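Local coordinates for protein putative polyketide synthase (Brevibacillus brevis, PDB 6HP2) that probably methylates a hydroxyl group of polyketide intermediates, as the S-adenosylmethionine-dependent O-methyltransferase domain of a trans-AT polyketide synthase, at residues D236-V241 / S285-K290. Residues are numbered along the deposited sequence; the frame is centred on the assembly and turned at random.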
ATOM      1  N   ASP A 236      10.901  -0.343 -11.489  1.00 26.50           N
ATOM      2  CA  ASP A 236      12.266  -0.647 -11.108  1.00 26.77           C
ATOM      3  C   ASP A 236      12.331  -1.997 -10.402  1.00 27.63           C
ATOM      4  O   ASP A 236      13.302  -2.758 -10.573  1.00 28.26           O
ATOM      5  CB  ASP A 236      12.816   0.485 -10.211  1.00 26.02           C
ATOM      6  CG  ASP A 236      14.312   0.324  -9.937  1.00 45.09           C
ATOM      7  OD1 ASP A 236      15.074   0.210 -10.914  1.00 60.17           O
ATOM      8  OD2 ASP A 236      14.693   0.286  -8.764  1.00 56.41           O
ATOM      9  N   GLU A 237      11.305  -2.294  -9.602  1.00 25.66           N
ATOM     10  CA  GLU A 237      11.217  -3.512  -8.831  1.00 23.49           C
ATOM     11  C   GLU A 237       9.752  -3.826  -8.598  1.00 21.55           C
ATOM     12  O   GLU A 237       8.935  -2.920  -8.345  1.00 25.59           O
ATOM     13  CB  GLU A 237      11.960  -3.355  -7.496  1.00 38.13           C
ATOM     14  CG  GLU A 237      12.155  -4.653  -6.750  1.00 53.65           C
ATOM     15  CD  GLU A 237      13.176  -4.553  -5.608  1.00 54.35           C
ATOM     16  OE1 GLU A 237      13.829  -3.513  -5.490  1.00 46.31           O
ATOM     17  OE2 GLU A 237      13.322  -5.515  -4.831  1.00 58.36           O
ATOM     18  N   ILE A 238       9.397  -5.092  -8.778  1.00 22.72           N
ATOM     19  CA  ILE A 238       8.034  -5.577  -8.497  1.00 21.46           C
ATOM     20  C   ILE A 238       8.186  -6.851  -7.678  1.00 28.87           C
ATOM     21  O   ILE A 238       8.945  -7.752  -8.052  1.00 26.87           O
ATOM     22  CB  ILE A 238       7.203  -5.800  -9.777  1.00 23.13           C
ATOM     23  CG1 ILE A 238       5.818  -6.391  -9.509  1.00 24.88           C
ATOM     24  CG2 ILE A 238       7.989  -6.731 -10.784  1.00 29.73           C
ATOM     25  CD1 ILE A 238       4.826  -5.402  -9.033  1.00 37.72           C
ATOM     26  N   ILE A 239       7.523  -6.902  -6.519  1.00 19.87           N
ATOM     27  CA  ILE A 239       7.661  -8.005  -5.617  1.00 19.10           C
ATOM     28  C   ILE A 239       6.306  -8.659  -5.382  1.00 25.54           C
ATOM     29  O   ILE A 239       5.360  -7.967  -5.049  1.00 25.67           O
ATOM     30  CB  ILE A 239       8.204  -7.503  -4.275  1.00 21.06           C
ATOM     31  CG1 ILE A 239       9.626  -6.955  -4.438  1.00 26.05           C
ATOM     32  CG2 ILE A 239       8.167  -8.610  -3.253  1.00 19.79           C
ATOM     33  CD1 ILE A 239      10.097  -6.126  -3.264  1.00 26.13           C
ATOM     34  N   ASP A 240       6.207  -9.980  -5.509  1.00 24.59           N
ATOM     35  CA  ASP A 240       4.920 -10.639  -5.329  1.00 24.19           C
ATOM     36  C   ASP A 240       4.771 -11.193  -3.903  1.00 20.80           C
ATOM     37  O   ASP A 240       5.565 -12.033  -3.484  1.00 23.16           O
ATOM     38  CB  ASP A 240       4.783 -11.778  -6.339  1.00 25.69           C
ATOM     39  CG  ASP A 240       3.416 -12.428  -6.300  1.00 39.65           C
ATOM     40  OD1 ASP A 240       2.556 -11.954  -5.532  1.00 29.25           O
ATOM     41  OD2 ASP A 240       3.204 -13.410  -7.039  1.00 32.20           O
ATOM     42  N   VAL A 241       3.769 -10.725  -3.157  1.00 23.88           N
ATOM     43  CA  VAL A 241       3.547 -11.197  -1.796  1.00 23.39           C
ATOM     44  C   VAL A 241       2.289 -12.051  -1.660  1.00 25.32           C
ATOM     45  O   VAL A 241       1.881 -12.372  -0.546  1.00 25.75           O
ATOM     46  CB  VAL A 241       3.400 -10.022  -0.815  1.00 38.37           C
ATOM     47  CG1 VAL A 241       3.851 -10.436   0.572  1.00 34.31           C
ATOM     48  CG2 VAL A 241       4.174  -8.804  -1.297  1.00 24.72           C
ATOM     49  N   SER A 285      -2.963 -10.820  -7.810  1.00 23.79           N
ATOM     50  CA  SER A 285      -1.681 -10.810  -7.134  1.00 25.23           C
ATOM     51  C   SER A 285      -1.567  -9.527  -6.326  1.00 21.80           C
ATOM     52  O   SER A 285      -1.830  -8.424  -6.840  1.00 25.48           O
ATOM     53  CB  SER A 285      -0.504 -10.904  -8.126  1.00 30.43           C
ATOM     54  OG  SER A 285      -0.529 -12.128  -8.803  1.00 29.35           O
ATOM     55  N   TYR A 286      -1.095  -9.641  -5.077  1.00 22.06           N
ATOM     56  CA  TYR A 286      -0.887  -8.522  -4.181  1.00 20.59           C
ATOM     57  C   TYR A 286       0.590  -8.224  -4.300  1.00 23.39           C
ATOM     58  O   TYR A 286       1.411  -9.055  -3.915  1.00 22.23           O
ATOM     59  CB  TYR A 286      -1.171  -8.995  -2.776  1.00 26.37           C
ATOM     60  CG  TYR A 286      -1.034  -7.972  -1.690  1.00 21.82           C
ATOM     61  CD1 TYR A 286       0.191  -7.658  -1.131  1.00 25.18           C
ATOM     62  CD2 TYR A 286      -2.147  -7.391  -1.162  1.00 30.62           C
ATOM     63  CE1 TYR A 286       0.277  -6.750  -0.094  1.00 24.22           C
ATOM     64  CE2 TYR A 286      -2.077  -6.471  -0.170  1.00 29.80           C
ATOM     65  CZ  TYR A 286      -0.882  -6.196   0.407  1.00 26.70           C
ATOM     66  OH  TYR A 286      -0.848  -5.254   1.406  1.00 28.64           O
ATOM     67  N   CYS A 287       0.960  -7.060  -4.819  1.00 21.53           N
ATOM     68  CA  CYS A 287       2.373  -6.794  -5.020  1.00 25.23           C
ATOM     69  C   CYS A 287       2.911  -5.447  -4.546  1.00 25.08           C
ATOM     70  O   CYS A 287       2.163  -4.481  -4.401  1.00 24.10           O
ATOM     71  CB  CYS A 287       2.695  -6.902  -6.508  1.00 25.29           C
ATOM     72  SG  CYS A 287       2.285  -8.450  -7.343  1.00 31.28           S
ATOM     73  N   LEU A 288       4.224  -5.396  -4.309  1.00 25.25           N
ATOM     74  CA  LEU A 288       4.881  -4.162  -3.921  1.00 19.42           C
ATOM     75  C   LEU A 288       5.528  -3.600  -5.204  1.00 23.59           C
ATOM     76  O   LEU A 288       6.330  -4.283  -5.838  1.00 26.86           O
ATOM     77  CB  LEU A 288       5.963  -4.388  -2.865  1.00 22.05           C
ATOM     78  CG  LEU A 288       5.700  -5.401  -1.751  1.00 32.34           C
ATOM     79  CD1 LEU A 288       6.922  -5.503  -0.851  1.00 31.96           C
ATOM     80  CD2 LEU A 288       4.474  -5.005  -0.946  1.00 27.39           C
ATOM     81  N   PHE A 289       5.178  -2.376  -5.585  1.00 22.20           N
ATOM     82  CA  PHE A 289       5.711  -1.728  -6.782  1.00 21.27           C
ATOM     83  C   PHE A 289       6.707  -0.630  -6.407  1.00 19.89           C
ATOM     84  O   PHE A 289       6.371   0.244  -5.605  1.00 23.51           O
ATOM     85  CB  PHE A 289       4.643  -1.019  -7.629  1.00 26.62           C
ATOM     86  CG  PHE A 289       3.534  -1.889  -8.139  1.00 27.03           C
ATOM     87  CD1 PHE A 289       2.660  -2.498  -7.280  1.00 23.14           C
ATOM     88  CD2 PHE A 289       3.297  -1.963  -9.478  1.00 25.52           C
ATOM     89  CE1 PHE A 289       1.589  -3.227  -7.775  1.00 30.41           C
ATOM     90  CE2 PHE A 289       2.246  -2.733  -9.989  1.00 35.28           C
ATOM     91  CZ  PHE A 289       1.404  -3.363  -9.130  1.00 35.48           C
ATOM     92  N   LYS A 290       7.869  -0.621  -7.060  1.00 20.56           N
ATOM     93  CA  LYS A 290       8.819   0.502  -6.976  1.00 24.25           C
ATOM     94  C   LYS A 290       9.008   1.056  -8.387  1.00 26.94           C
ATOM     95  O   LYS A 290       9.565   0.383  -9.288  1.00 26.04           O
ATOM     96  CB  LYS A 290      10.134   0.071  -6.358  1.00 28.53           C
ATOM     97  CG  LYS A 290       9.913  -0.828  -5.169  1.00 31.25           C
ATOM     98  CD  LYS A 290      11.225  -0.983  -4.339  1.00 28.23           C
ATOM     99  CE  LYS A 290      10.930  -1.821  -3.119  1.00 34.08           C
ATOM    100  NZ  LYS A 290      12.096  -1.934  -2.217  1.00 32.15           N
TER
HETATM  101  O   HOH W   1      13.614  -4.344  -2.554  1.00 44.65           O
HETATM  102  O   HOH W   2       0.804 -14.044  -7.668  1.00 38.70           O
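The carbonyl oxygen of Lys290 is gripped by two successive amides in a classic beta bulge: Asp236 N donates at 2.7 Å, nearly along the C=O axis, and Glu237 N reaches Lys290 O at 3.2 Å on an in-plane lone pair. Past the bulge the pairing is regular antiparallel, with Ile239 and Leu288 exchanging both backbone bonds, until Val241, the N-cap of helix 242-249, donates its N to Tyr286 O. Strands 233-240 and 284-293, joined through a largely helical insertion, are neighbours in a Rossmann-like sheet with the class I methyltransferase order 3-2-1-4-5-7-6, which strand 314-315 extends beyond 233-240; the Tyr286 side chain lies about 8 Å from the bound S-adenosylhomocysteine. On one face Ile238, with CG1 anti to its N (chi1 176°), sets CD1 squarely over the Phe289 ring, 3.7 Å from its centroid, a CH-pi contact. On the other, Glu237 and Lys290 run side by side, OE1 and NZ 4.0 Å apart, too far for a salt bridge; a water bridges Glu237 OE2 and Lys290 NZ, while Lys90 and Arg314 pair with the carboxylate and Val86 O takes the ammonium. Beyond them, Leu288 crosses Ile239 and Val241, its CG 3.8 Å from Val241 CG2, packed against helices 70-88 and 316-326.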